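PDB 2PZH: acyl-CoA thioesterase YbgC from Helicobacter pylori, which hydrolyses the thioester bond of acyl-CoAs, acting on C12 to C18 fatty acyl-CoAs and on benzoyl-CoA, and may take part in phospholipid metabolism. Local coordinates for residues 21-26 and 56-61. Sequence-based numbering, arbitrary orientation.
Sequences ANYLKY and ADFFTP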
loop_
_atom_site.group_PDB
_atom_site.type_symbol
_atom_site.label_atom_id
_atom_site.label_comp_id
_atom_site.label_asym_id
_atom_site.label_seq_id
_atom_site.Cartn_x
_atom_site.Cartn_y
_atom_site.Cartn_z
ATOM N N ALA A 21 -0.771 9.647 1.847
ATOM C CA ALA A 21 0.444 9.209 1.147
ATOM C C ALA A 21 0.206 8.718 -0.272
ATOM O O ALA A 21 1.145 8.695 -1.065
ATOM C CB ALA A 21 1.195 8.084 1.954
ATOM N N ASN A 22 -1.022 8.296 -0.577
ATOM C CA ASN A 22 -1.332 7.778 -1.918
ATOM C C ASN A 22 -1.178 8.832 -3.007
ATOM O O ASN A 22 -0.935 8.510 -4.163
ATOM C CB ASN A 22 -2.720 7.122 -1.970
ATOM C CG ASN A 22 -2.814 5.890 -1.072
ATOM O OD1 ASN A 22 -3.897 5.495 -0.635
ATOM N ND2 ASN A 22 -1.673 5.295 -0.785
ATOM N N TYR A 23 -1.297 10.108 -2.645
ATOM C CA TYR A 23 -1.117 11.157 -3.646
ATOM C C TYR A 23 0.314 11.154 -4.174
ATOM O O TYR A 23 0.551 11.410 -5.359
ATOM C CB TYR A 23 -1.476 12.523 -3.078
ATOM C CG TYR A 23 -2.932 12.709 -2.780
ATOM C CD1 TYR A 23 -3.893 12.581 -3.787
ATOM C CD2 TYR A 23 -3.362 13.020 -1.493
ATOM C CE1 TYR A 23 -5.225 12.777 -3.522
ATOM C CE2 TYR A 23 -4.688 13.219 -1.216
ATOM C CZ TYR A 23 -5.623 13.095 -2.239
ATOM O OH TYR A 23 -6.947 13.297 -1.983
ATOM N N LEU A 24 1.257 10.842 -3.287
ATOM C CA LEU A 24 2.650 10.660 -3.668
ATOM C C LEU A 24 2.826 9.509 -4.663
ATOM O O LEU A 24 3.576 9.622 -5.634
ATOM C CB LEU A 24 3.498 10.441 -2.417
ATOM C CG LEU A 24 3.696 11.724 -1.614
ATOM C CD1 LEU A 24 4.560 11.479 -0.392
ATOM C CD2 LEU A 24 4.344 12.736 -2.530
ATOM N N LYS A 25 2.143 8.390 -4.420
ATOM C CA LYS A 25 2.150 7.295 -5.401
ATOM C C LYS A 25 1.655 7.753 -6.776
ATOM O O LYS A 25 2.282 7.464 -7.794
ATOM C CB LYS A 25 1.321 6.118 -4.902
ATOM C CG LYS A 25 1.908 5.498 -3.643
ATOM C CD LYS A 25 1.098 4.303 -3.194
ATOM C CE LYS A 25 1.828 3.567 -2.065
ATOM N NZ LYS A 25 1.334 2.186 -1.857
ATOM N N TYR A 26 0.523 8.452 -6.809
ATOM C CA TYR A 26 0.041 8.998 -8.087
ATOM C C TYR A 26 1.093 9.877 -8.792
ATOM O O TYR A 26 1.304 9.762 -10.028
ATOM C CB TYR A 26 -1.223 9.807 -7.887
ATOM C CG TYR A 26 -2.392 9.063 -7.287
ATOM C CD1 TYR A 26 -2.596 7.702 -7.511
ATOM C CD2 TYR A 26 -3.316 9.740 -6.531
ATOM C CE1 TYR A 26 -3.711 7.039 -6.971
ATOM C CE2 TYR A 26 -4.425 9.100 -5.988
ATOM C CZ TYR A 26 -4.622 7.761 -6.207
ATOM O OH TYR A 26 -5.727 7.163 -5.652
ATOM N N ALA A 56 4.458 19.494 -0.001
ATOM C CA ALA A 56 3.119 19.119 -0.478
ATOM C C ALA A 56 2.008 19.863 0.264
ATOM O O ALA A 56 2.058 20.059 1.484
ATOM C CB ALA A 56 2.919 17.616 -0.392
ATOM N N ASP A 57 1.009 20.295 -0.503
ATOM C CA ASP A 57 -0.165 20.942 0.035
ATOM C C ASP A 57 -1.381 20.124 -0.350
ATOM O O ASP A 57 -1.444 19.596 -1.450
ATOM C CB ASP A 57 -0.297 22.353 -0.549
ATOM C CG ASP A 57 0.793 23.274 -0.064
ATOM O OD1 ASP A 57 0.947 23.406 1.165
ATOM O OD2 ASP A 57 1.503 23.857 -0.916
ATOM N N PHE A 58 -2.329 20.010 0.577
ATOM C CA PHE A 58 -3.552 19.244 0.375
ATOM C C PHE A 58 -4.723 20.195 0.227
ATOM O O PHE A 58 -4.836 21.163 0.971
ATOM C CB PHE A 58 -3.761 18.303 1.555
ATOM C CG PHE A 58 -2.675 17.282 1.673
ATOM C CD1 PHE A 58 -1.477 17.605 2.294
ATOM C CD2 PHE A 58 -2.815 16.016 1.102
ATOM C CE1 PHE A 58 -0.443 16.669 2.386
ATOM C CE2 PHE A 58 -1.786 15.082 1.197
ATOM C CZ PHE A 58 -0.596 15.419 1.830
ATOM N N PHE A 59 -5.559 19.940 -0.774
ATOM C CA PHE A 59 -6.711 20.789 -1.042
ATOM C C PHE A 59 -7.979 19.948 -0.901
ATOM O O PHE A 59 -8.110 19.205 0.077
ATOM C CB PHE A 59 -6.554 21.441 -2.415
ATOM C CG PHE A 59 -5.328 22.297 -2.514
ATOM C CD1 PHE A 59 -5.360 23.606 -2.048
ATOM C CD2 PHE A 59 -4.146 21.798 -3.044
ATOM C CE1 PHE A 59 -4.226 24.412 -2.120
ATOM C CE2 PHE A 59 -3.001 22.606 -3.134
ATOM C CZ PHE A 59 -3.045 23.907 -2.655
ATOM N N THR A 60 -8.896 20.009 -1.859
ATOM C CA THR A 60 -10.100 19.201 -1.728
ATOM C C THR A 60 -9.793 17.705 -1.835
ATOM O O THR A 60 -9.274 17.252 -2.841
ATOM C CB THR A 60 -11.178 19.584 -2.768
ATOM O OG1 THR A 60 -11.565 20.946 -2.566
ATOM C CG2 THR A 60 -12.422 18.677 -2.615
ATOM N N PRO A 61 -10.128 16.935 -0.797
ATOM C CA PRO A 61 -9.847 15.495 -0.838
ATOM C C PRO A 61 -10.592 14.761 -1.934
ATOM O O PRO A 61 -11.760 15.056 -2.203
ATOM C CB PRO A 61 -10.346 14.989 0.526
ATOM C CG PRO A 61 -11.234 16.059 1.063
ATOM C CD PRO A 61 -10.758 17.351 0.469
#
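The rings of Tyr-23 and Phe-58 meet where the first turn of a helix passes the end of a strand. CE2 of Phe-58 reaches the Tyr-23 ring obliquely, 3.7 Å from CD2 of Tyr-23, while that same CD2 comes to the rim of the phenylalanine ring, almost level with it. CD2 of Phe-58 follows, 4.0 Å from CD2 of Tyr-23 and 4.1 Å from CE2 of Tyr-23, so the rings touch along one side without stacking. Phe-105 joins the pair, meeting Phe-58 edge-to-face and lying with its plane about 20° from that of Tyr-23, forming a small aromatic cluster.

CB of Tyr-23 points to the strand segment; with CG anti to the carbonyl carbon, chi1 -68°, the side chain bends beyond CB, and the ring runs alongside the strand end, past Phe-58, until OH lies 3.8 Å from CA of Pro-61. Passing this backbone, the phenol oxygen accepts the N-H of Ala-62. Tyrosine suits this place because its ring packs among apolar groups while its far hydroxyl meets a backbone amide. Phenylalanine, with no polar end, suits a ring that meets those of Tyr-23 and Phe-105 and Ile-51 of the second subunit. Nearest CA atoms, those of Tyr-23 and Phe-58, are 9.4 Å apart, so large side chains are needed to fill the gap.

Helix 22-36 is the long helix which the curled antiparallel sheet of the hot-dog fold wraps. Tyr-23 also packs on Val-104 and Ile-88, from the adjoining strands 102-114 and 81-92. Pro-61 lies about 8 Å, side chain to side chain, from Asp-13, the predicted active-site residue. Strand 47-58 pairs with strand 102-114 and, through Ala-56 and Asp-57, with an antiparallel strand of the second subunit, carrying the sheet across the interface.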